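Local coordinates for protein imidazoleglycerol-phosphate dehydratase (Pyrococcus furiosus, PDB 5DNL) that catalyses the dehydration of imidazoleglycerol phosphate to 3-(imidazol-4-yl)-2-oxopropyl phosphate, the sixth step of histidine biosynthesis, at residues T47-L50 and R51-W55; R3-K6 and E7-I10; N143-H146 and I147-A151. One frame throughout, in Å; residues are numbered along the deposited sequence.

Contact 1: T47-L50 and R51-W55; sequences TYDL and RHHLW. With MN (manganese (II) ion), chain D; MN (manganese (II) ion), chain E; 5DL ([(2S)-2-hydroxy-3-(1H-1,2,4-triazol-1-yl)propyl]phosphonic acid), chain F.
Leu54 sits over one face of the Tyr48 ring, its CD2 3.6 Å above the plane and displaced toward the rim in a CH-pi contact, while Asp49 OD1 meets the edge of the His53 imidazole almost in the ring plane. Both contacts belong to the turn from strand 42-48 into helix 51-69, where a manganese-binding HHxxE motif begins at His52. Leu50 takes the N-cap position, and its O accepts from Leu54 N at 3.1 Å to close the first helical turn. Asp49, its CG set between backbone N and carbonyl carbon (chi1 50°), folds its carboxylate toward that turn. Asp49 OD1 is gripped twice, both donors well out of the carboxylate plane on the same face: His53 ND1 on the syn side at 2.8 Å, nearly straight (166°), and Leu50 N on the anti side at 2.7 Å. This second-shell aspartate would thus hold the imidazole against turning. Tyr48 OH hydrogen-bonds to Asn23 O, and Arg51 forms salt bridges with Asp24 and with Glu112 of a second subunit. The His52 ring, paired with Glu111 of that subunit, diverges from that of His53 (CG anti to the backbone N, chi1 179°) and reaches a different metal; the inhibitor's triazole bridges the two. His52 NE2 binds one manganese at 2.3 Å; His53 NE2 lies 2.4 Å from the other, which also takes triazole N1 and hydroxyl O13.

Contact 2: R3-K6 and E7-I10; sequences RTTK and ETDI. With 5DL ([(2S)-2-hydroxy-3-(1H-1,2,4-triazol-1-yl)propyl]phosphonic acid), chain F.
A chi1 of 74° holds Thr5 OG1 between its own backbone N and carbonyl carbon, facing the amides of Glu7 and Thr8, and a chi1 of -172° puts Asp9 CG anti to the backbone N, bringing OD1 alongside Thr4. The groups they place belong to the beta hairpin of strands 2-4 and 8-14, in which Arg3 and Ile10 form an antiparallel hydrogen-bonded pair and Thr4 and Asp9 the next, non-hydrogen-bonded one. At the latter pair Thr4 OG1 donates to Asp9 OD1 at 2.8 Å, arriving from above the carboxylate plane; Asp9 also forms a salt bridge with Arg2. The turn closes where Thr5 N donates to Thr8 O at 2.8 Å. Inside it, Thr5 OG1 accepts from Glu7 N at 2.9 Å, an ST turn, and from Thr8 N at 3.2 Å. Thr5 OG1 in turn donates to a water 2.7 Å away, and that water donates to Glu7 OE1. A second water accepts from Arg3 NH1 and donates to Thr8 OG1; both of these groups also bind Asp57 of helix 51-69. The other carboxylate oxygen, Glu7 OE2, approaches the inhibitor hydroxyl O13 to 2.8 Å, and Lys173 of a third subunit packs on the same side chain. Thr5 is thus linked through water to Glu7, consistent with the turn steadying the carboxylate whose other oxygen meets the ligand hydroxyl.

Contact 3: N143-H146 and I147-A151; sequences NAHH and IVEAA. With MN (manganese (II) ion), chain B; MN (manganese (II) ion), chain C; 5DL ([(2S)-2-hydroxy-3-(1H-1,2,4-triazol-1-yl)propyl]phosphonic acid), chain G.
Consecutive i to i+4 bonds, beginning with Ile147 N to Asn143 O at 2.9 Å and continuing through Val148, Glu149 and Ala150, define this backbone. It opens helix 144-162, N-capped by Asn143, with a HHxxE metal-binding motif of His145, His146 and Glu149. Asn143 OD1 accepts from His146 N at 3.0 Å, in the carbonyl plane and on a lone pair, and stands over one face of the His146 ring; the Asn143 amide also pairs with Ser117 of a fourth subunit. Ile147 lays CG1 3.2 Å from Asn143 O, with CD1 close behind, and also touches Ala87 and Gln138 of the sheet packed against the helix. With an alanine here, lacking CG1, CG2 and CD1, a gap would probably open toward that sheet, and the Asn143 carbonyl would lose the CG1 and CD1 part of its apolar cover. One turn apart, His145 and Glu149 run side by side, flat groups 43° apart, and converge on one manganese, bound by His145 NE2 at 2.3 Å and Glu149 OE1 at 2.1 Å. Over one face of the His145 ring, displaced toward the rim, lies triazole C5, 3.3 Å above the plane. Second-shell Glu111 and Asp86 accept from His145 ND1 and His146 ND1, which would fix the rings' rotation. His29 and, from the fourth subunit, His53 join this manganese; His52, Glu56 and Glu121 of that subunit join the second. His146 CG, anti to the carbonyl carbon (chi1 -63°), sends its ring to this second manganese, which His146 NE2 binds at 2.3 Å and a water oxygen at 2.2 Å.

Overall arrangement
Contacts 1 and 2, with centres 9 Å apart, form one part of an inhibitor site to which three subunits contribute. They touch where His53 CG lies 3.4 Å from Glu7 OE1, and Thr47 N probably hydrogen-bonds to Asp9 O at 3.0 Å. Contact 3 serves a different inhibitor and manganese pair; its nearest atoms are about 5 Å from contact 1 and about 17 Å from contact 2. In the 24-chain assembly, His145, His146 and Glu149 of a second subunit join the metal sites of contact 1, with His29 of that subunit and Glu56 and Glu121 of the first, while Arg76, Arg98, Ser171 and Lys173 of a third hold the inhibitor. The example illustrates an active site shared between subunits.

Contact 1: T47-L50 and R51-W55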
loop_
_atom_site.group_PDB
_atom_site.type_symbol
_atom_site.label_atom_id
_atom_site.label_comp_id
_atom_site.label_asym_id
_atom_site.label_seq_id
_atom_site.Cartn_x
_atom_site.Cartn_y
_atom_site.Cartn_z
ATOM N N THR A 47 -24.542 37.392 -32.311
ATOM C CA THR A 47 -24.009 38.300 -31.324
ATOM C C THR A 47 -24.204 37.638 -29.962
ATOM O O THR A 47 -25.130 36.847 -29.772
ATOM C CB THR A 47 -24.674 39.688 -31.375
ATOM O OG1 THR A 47 -26.078 39.571 -31.186
ATOM C CG2 THR A 47 -24.406 40.353 -32.730
ATOM N N TYR A 48 -23.324 37.966 -29.027
ATOM C CA TYR A 48 -23.344 37.333 -27.724
ATOM C C TYR A 48 -22.663 38.197 -26.677
ATOM O O TYR A 48 -21.850 39.065 -27.000
ATOM C CB TYR A 48 -22.619 35.973 -27.800
ATOM C CG TYR A 48 -21.126 36.069 -28.012
ATOM C CD1 TYR A 48 -20.581 36.165 -29.291
ATOM C CD2 TYR A 48 -20.247 36.001 -26.937
ATOM C CE1 TYR A 48 -19.204 36.238 -29.476
ATOM C CE2 TYR A 48 -18.879 36.099 -27.110
ATOM C CZ TYR A 48 -18.368 36.201 -28.394
ATOM O OH TYR A 48 -17.008 36.255 -28.584
ATOM N N ASP A 49 -22.939 37.874 -25.414
ATOM C CA ASP A 49 -22.282 38.521 -24.282
ATOM C C ASP A 49 -21.087 37.701 -23.796
ATOM O O ASP A 49 -19.967 38.194 -23.751
ATOM C CB ASP A 49 -23.290 38.849 -23.154
ATOM C CG ASP A 49 -24.201 37.658 -22.747
ATOM O OD1 ASP A 49 -24.034 36.523 -23.233
ATOM O OD2 ASP A 49 -25.128 37.872 -21.923
ATOM N N LEU A 50 -21.322 36.441 -23.458
ATOM C CA LEU A 50 -20.309 35.539 -22.945
ATOM C C LEU A 50 -20.183 34.322 -23.868
ATOM O O LEU A 50 -21.179 33.823 -24.379
ATOM C CB LEU A 50 -20.672 35.063 -21.537
ATOM C CG LEU A 50 -20.783 36.118 -20.439
ATOM C CD1 LEU A 50 -21.089 35.433 -19.112
ATOM C CD2 LEU A 50 -19.532 36.987 -20.361
ATOM N N ARG A 51 -18.963 33.821 -24.019
ATOM C CA ARG A 51 -18.699 32.724 -24.944
ATOM C C ARG A 51 -19.528 31.472 -24.611
ATOM O O ARG A 51 -19.972 30.779 -25.506
ATOM C CB ARG A 51 -17.201 32.356 -24.995
ATOM C CG ARG A 51 -16.336 33.388 -25.719
ATOM C CD ARG A 51 -14.880 32.953 -25.798
ATOM N NE ARG A 51 -14.667 31.888 -26.786
ATOM C CZ ARG A 51 -13.775 30.903 -26.691
ATOM N NH1 ARG A 51 -13.017 30.754 -25.600
ATOM N NH2 ARG A 51 -13.662 30.042 -27.688
ATOM N N HIS A 52 -19.721 31.146 -23.325
ATOM C CA HIS A 52 -20.542 29.978 -22.976
ATOM C C HIS A 52 -21.939 30.120 -23.561
ATOM O O HIS A 52 -22.469 29.173 -24.135
ATOM C CB HIS A 52 -20.601 29.851 -21.472
ATOM C CG HIS A 52 -21.429 28.727 -20.920
ATOM N ND1 HIS A 52 -20.952 27.932 -19.900
ATOM C CD2 HIS A 52 -22.698 28.306 -21.155
ATOM C CE1 HIS A 52 -21.892 27.088 -19.521
ATOM N NE2 HIS A 52 -22.955 27.282 -20.273
ATOM N N HIS A 53 -22.538 31.295 -23.381
ATOM C CA HIS A 53 -23.879 31.516 -23.920
ATOM C C HIS A 53 -23.877 31.343 -25.450
ATOM O O HIS A 53 -24.798 30.775 -26.014
ATOM C CB HIS A 53 -24.427 32.885 -23.559
ATOM C CG HIS A 53 -24.583 33.117 -22.085
ATOM N ND1 HIS A 53 -24.588 34.380 -21.541
ATOM C CD2 HIS A 53 -24.741 32.268 -21.043
ATOM C CE1 HIS A 53 -24.743 34.304 -20.237
ATOM N NE2 HIS A 53 -24.859 33.034 -19.910
ATOM N N LEU A 54 -22.839 31.834 -26.117
ATOM C CA LEU A 54 -22.701 31.639 -27.554
ATOM C C LEU A 54 -22.634 30.182 -27.959
ATOM O O LEU A 54 -23.367 29.724 -28.821
ATOM C CB LEU A 54 -21.464 32.354 -28.081
ATOM C CG LEU A 54 -21.119 32.121 -29.541
ATOM C CD1 LEU A 54 -22.159 32.765 -30.458
ATOM C CD2 LEU A 54 -19.711 32.610 -29.840
ATOM N N TRP A 55 -21.723 29.429 -27.344
ATOM C CA TRP A 55 -21.538 28.022 -27.736
ATOM C C TRP A 55 -22.803 27.185 -27.513
ATOM O O TRP A 55 -23.202 26.381 -28.355
ATOM C CB TRP A 55 -20.305 27.400 -27.046
ATOM C CG TRP A 55 -18.989 27.826 -27.653
ATOM C CD1 TRP A 55 -18.509 29.106 -27.761
ATOM C CD2 TRP A 55 -18.002 26.973 -28.261
ATOM N NE1 TRP A 55 -17.287 29.093 -28.382
ATOM C CE2 TRP A 55 -16.952 27.807 -28.700
ATOM C CE3 TRP A 55 -17.894 25.582 -28.457
ATOM C CZ2 TRP A 55 -15.820 27.304 -29.331
ATOM C CZ3 TRP A 55 -16.766 25.089 -29.076
ATOM C CH2 TRP A 55 -15.750 25.948 -29.510
HETATM MN MN MN D . -24.952 26.251 -20.005
HETATM MN MN MN E . -25.267 32.390 -17.673
HETATM N N1 5DL F . -25.679 30.256 -18.212
HETATM C C3 5DL F . -26.947 28.434 -18.570
HETATM N N2 5DL F . -26.907 29.665 -18.048
HETATM C C8 5DL F . -29.786 32.069 -17.254
HETATM C C7 5DL F . -28.570 31.554 -18.026
HETATM C C6 5DL F . -28.044 30.284 -17.374
HETATM C C5 5DL F . -24.985 29.317 -18.864
HETATM O O10 5DL F . -31.423 30.317 -18.452
HETATM P P9 5DL F . -31.188 30.927 -17.112
HETATM O O11 5DL F . -32.349 31.744 -16.597
HETATM O O12 5DL F . -30.855 29.860 -16.079
HETATM O O13 5DL F . -27.521 32.534 -18.058
HETATM N N4 5DL F . -25.710 28.200 -19.102
HETATM O O HOH W 1 -27.050 25.627 -19.747
#

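Contact 2: R3-K6 and E7-I10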
loop_
_atom_site.group_PDB
_atom_site.type_symbol
_atom_site.label_atom_id
_atom_site.label_comp_id
_atom_site.label_asym_id
_atom_site.label_seq_id
_atom_site.Cartn_x
_atom_site.Cartn_y
_atom_site.Cartn_z
ATOM N N ARG A 3 -32.942 32.489 -33.019
ATOM C CA ARG A 3 -33.213 32.375 -31.599
ATOM C C ARG A 3 -32.617 33.585 -30.925
ATOM O O ARG A 3 -31.421 33.847 -31.078
ATOM C CB ARG A 3 -32.620 31.090 -31.027
ATOM C CG ARG A 3 -32.951 30.860 -29.568
ATOM C CD ARG A 3 -32.317 29.571 -29.050
ATOM N NE ARG A 3 -32.555 29.314 -27.630
ATOM C CZ ARG A 3 -31.828 29.789 -26.619
ATOM N NH1 ARG A 3 -30.818 30.623 -26.810
ATOM N NH2 ARG A 3 -32.141 29.442 -25.374
ATOM N N THR A 4 -33.444 34.327 -30.190
ATOM C CA THR A 4 -33.022 35.573 -29.586
ATOM C C THR A 4 -33.376 35.598 -28.109
ATOM O O THR A 4 -34.514 35.328 -27.731
ATOM C CB THR A 4 -33.696 36.779 -30.282
ATOM O OG1 THR A 4 -33.538 36.655 -31.706
ATOM C CG2 THR A 4 -33.096 38.097 -29.800
ATOM N N THR A 5 -32.385 35.890 -27.278
ATOM C CA THR A 5 -32.600 36.142 -25.860
ATOM C C THR A 5 -31.945 37.460 -25.519
ATOM O O THR A 5 -31.343 38.114 -26.382
ATOM C CB THR A 5 -32.003 35.026 -24.950
ATOM O OG1 THR A 5 -30.586 35.142 -24.915
ATOM C CG2 THR A 5 -32.397 33.639 -25.432
ATOM N N LYS A 6 -32.003 37.844 -24.249
ATOM C CA LYS A 6 -31.245 39.004 -23.796
ATOM C C LYS A 6 -29.724 38.788 -23.803
ATOM O O LYS A 6 -28.982 39.760 -23.684
ATOM C CB LYS A 6 -31.705 39.452 -22.402
ATOM C CG LYS A 6 -33.154 39.922 -22.379
ATOM C CD LYS A 6 -33.604 40.357 -20.993
ATOM C CE LYS A 6 -35.057 40.794 -20.997
ATOM N NZ LYS A 6 -35.509 41.239 -19.649
ATOM N N GLU A 7 -29.267 37.535 -23.924
ATOM C CA GLU A 7 -27.837 37.192 -23.950
ATOM C C GLU A 7 -27.257 37.051 -25.351
ATOM O O GLU A 7 -26.117 37.456 -25.599
ATOM C CB GLU A 7 -27.625 35.861 -23.203
ATOM C CG GLU A 7 -28.019 35.912 -21.737
ATOM C CD GLU A 7 -28.070 34.551 -21.074
ATOM O OE1 GLU A 7 -27.966 33.529 -21.759
ATOM O OE2 GLU A 7 -28.242 34.518 -19.835
ATOM N N THR A 8 -28.013 36.427 -26.245
ATOM C CA THR A 8 -27.521 36.069 -27.585
ATOM C C THR A 8 -28.592 36.273 -28.658
ATOM O O THR A 8 -29.784 36.237 -28.364
ATOM C CB THR A 8 -27.054 34.596 -27.693
ATOM O OG1 THR A 8 -28.165 33.734 -27.466
ATOM C CG2 THR A 8 -25.939 34.284 -26.697
ATOM N N ASP A 9 -28.135 36.451 -29.899
ATOM C CA ASP A 9 -29.033 36.566 -31.052
ATOM C C ASP A 9 -28.349 35.783 -32.149
ATOM O O ASP A 9 -27.246 36.139 -32.558
ATOM C CB ASP A 9 -29.204 38.030 -31.447
ATOM C CG ASP A 9 -30.263 38.229 -32.493
ATOM O OD1 ASP A 9 -31.073 37.317 -32.769
ATOM O OD2 ASP A 9 -30.279 39.349 -33.040
ATOM N N ILE A 10 -28.959 34.670 -32.537
ATOM C CA ILE A 10 -28.336 33.723 -33.439
ATOM C C ILE A 10 -29.251 33.408 -34.612
ATOM O O ILE A 10 -30.443 33.156 -34.425
ATOM C CB ILE A 10 -28.022 32.427 -32.674
ATOM C CG1 ILE A 10 -26.987 32.733 -31.571
ATOM C CG2 ILE A 10 -27.480 31.371 -33.632
ATOM C CD1 ILE A 10 -26.814 31.628 -30.582
HETATM N N1 5DL F . -25.679 30.256 -18.212
HETATM C C3 5DL F . -26.947 28.434 -18.570
HETATM N N2 5DL F . -26.907 29.665 -18.048
HETATM C C8 5DL F . -29.786 32.069 -17.254
HETATM C C7 5DL F . -28.570 31.554 -18.026
HETATM C C6 5DL F . -28.044 30.284 -17.374
HETATM C C5 5DL F . -24.985 29.317 -18.864
HETATM O O10 5DL F . -31.423 30.317 -18.452
HETATM P P9 5DL F . -31.188 30.927 -17.112
HETATM O O11 5DL F . -32.349 31.744 -16.597
HETATM O O12 5DL F . -30.855 29.860 -16.079
HETATM O O13 5DL F . -27.521 32.534 -18.058
HETATM N N4 5DL F . -25.710 28.200 -19.102
HETATM O O HOH W 2 -30.123 32.520 -28.857
HETATM O O HOH W 3 -29.372 32.940 -24.051
#

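Contact 3: N143-H146 and I147-A151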
loop_
_atom_site.group_PDB
_atom_site.type_symbol
_atom_site.label_atom_id
_atom_site.label_comp_id
_atom_site.label_asym_id
_atom_site.label_seq_id
_atom_site.Cartn_x
_atom_site.Cartn_y
_atom_site.Cartn_z
ATOM N N ASN A 143 -3.737 16.539 -27.999
ATOM C CA ASN A 143 -3.825 17.944 -28.368
ATOM C C ASN A 143 -5.262 18.481 -28.372
ATOM O O ASN A 143 -6.146 17.916 -29.015
ATOM C CB ASN A 143 -3.214 18.152 -29.753
ATOM C CG ASN A 143 -3.195 19.593 -30.160
ATOM O OD1 ASN A 143 -4.190 20.119 -30.625
ATOM N ND2 ASN A 143 -2.065 20.265 -29.950
ATOM N N ALA A 144 -5.510 19.573 -27.661
ATOM C CA ALA A 144 -6.881 20.096 -27.516
ATOM C C ALA A 144 -7.553 20.397 -28.854
ATOM O O ALA A 144 -8.696 20.055 -29.059
ATOM C CB ALA A 144 -6.891 21.359 -26.663
ATOM N N HIS A 145 -6.840 21.074 -29.736
ATOM C CA HIS A 145 -7.400 21.497 -31.026
ATOM C C HIS A 145 -7.709 20.262 -31.853
ATOM O O HIS A 145 -8.785 20.172 -32.466
ATOM C CB HIS A 145 -6.358 22.375 -31.727
ATOM C CG HIS A 145 -6.802 23.062 -32.979
ATOM N ND1 HIS A 145 -6.418 24.357 -33.241
ATOM C CD2 HIS A 145 -7.462 22.637 -34.081
ATOM C CE1 HIS A 145 -6.871 24.720 -34.430
ATOM N NE2 HIS A 145 -7.500 23.697 -34.962
ATOM N N HIS A 146 -6.791 19.297 -31.881
ATOM C CA HIS A 146 -7.002 18.084 -32.676
ATOM C C HIS A 146 -8.217 17.295 -32.153
ATOM O O HIS A 146 -9.034 16.810 -32.934
ATOM C CB HIS A 146 -5.778 17.197 -32.686
ATOM C CG HIS A 146 -4.586 17.827 -33.331
ATOM N ND1 HIS A 146 -3.303 17.360 -33.133
ATOM C CD2 HIS A 146 -4.479 18.893 -34.161
ATOM C CE1 HIS A 146 -2.462 18.092 -33.835
ATOM N NE2 HIS A 146 -3.141 19.040 -34.453
ATOM N N ILE A 147 -8.343 17.204 -30.833
ATOM C CA ILE A 147 -9.459 16.484 -30.206
ATOM C C ILE A 147 -10.786 17.174 -30.506
ATOM O O ILE A 147 -11.750 16.528 -30.944
ATOM C CB ILE A 147 -9.241 16.327 -28.680
ATOM C CG1 ILE A 147 -8.069 15.385 -28.418
ATOM C CG2 ILE A 147 -10.498 15.812 -28.003
ATOM C CD1 ILE A 147 -7.487 15.469 -27.013
ATOM N N VAL A 148 -10.849 18.476 -30.257
ATOM C CA VAL A 148 -12.110 19.213 -30.403
ATOM C C VAL A 148 -12.490 19.295 -31.894
ATOM O O VAL A 148 -13.654 19.068 -32.260
ATOM C CB VAL A 148 -12.025 20.579 -29.737
ATOM C CG1 VAL A 148 -13.265 21.427 -30.004
ATOM C CG2 VAL A 148 -11.856 20.418 -28.232
ATOM N N GLU A 149 -11.529 19.606 -32.765
ATOM C CA GLU A 149 -11.864 19.667 -34.192
ATOM C C GLU A 149 -12.281 18.290 -34.716
ATOM O O GLU A 149 -13.206 18.209 -35.514
ATOM C CB GLU A 149 -10.733 20.269 -35.036
ATOM C CG GLU A 149 -11.149 20.578 -36.462
ATOM C CD GLU A 149 -10.108 21.284 -37.264
ATOM O OE1 GLU A 149 -9.103 21.788 -36.696
ATOM O OE2 GLU A 149 -10.286 21.269 -38.509
ATOM N N ALA A 150 -11.618 17.209 -34.299
ATOM C CA ALA A 150 -12.069 15.878 -34.693
ATOM C C ALA A 150 -13.517 15.617 -34.257
ATOM O O ALA A 150 -14.298 15.032 -34.996
ATOM C CB ALA A 150 -11.140 14.804 -34.154
ATOM N N ALA A 151 -13.883 16.068 -33.058
ATOM C CA ALA A 151 -15.267 15.953 -32.604
ATOM C C ALA A 151 -16.247 16.697 -33.508
ATOM O O ALA A 151 -17.297 16.166 -33.839
ATOM C CB ALA A 151 -15.388 16.441 -31.171
HETATM MN MN MN B . -7.869 23.444 -37.260
HETATM MN MN MN C . -2.129 20.573 -35.835
HETATM N N1 5DL G . -6.093 22.082 -37.172
HETATM C C3 5DL G . -4.675 20.501 -37.912
HETATM N N2 5DL G . -5.866 21.085 -38.088
HETATM C C8 5DL G . -8.084 21.201 -41.213
HETATM C C7 5DL G . -7.134 21.763 -40.153
HETATM C C6 5DL G . -6.805 20.686 -39.131
HETATM C C5 5DL G . -4.975 22.069 -36.439
HETATM O O10 5DL G . -6.076 20.017 -42.537
HETATM P P9 5DL G . -7.489 19.757 -42.137
HETATM O O11 5DL G . -8.434 19.582 -43.301
HETATM O O12 5DL G . -7.586 18.526 -41.248
HETATM O O13 5DL G . -7.717 22.888 -39.479
HETATM N N4 5DL G . -4.090 21.132 -36.849
HETATM O O HOH W 4 -1.971 19.157 -37.516
#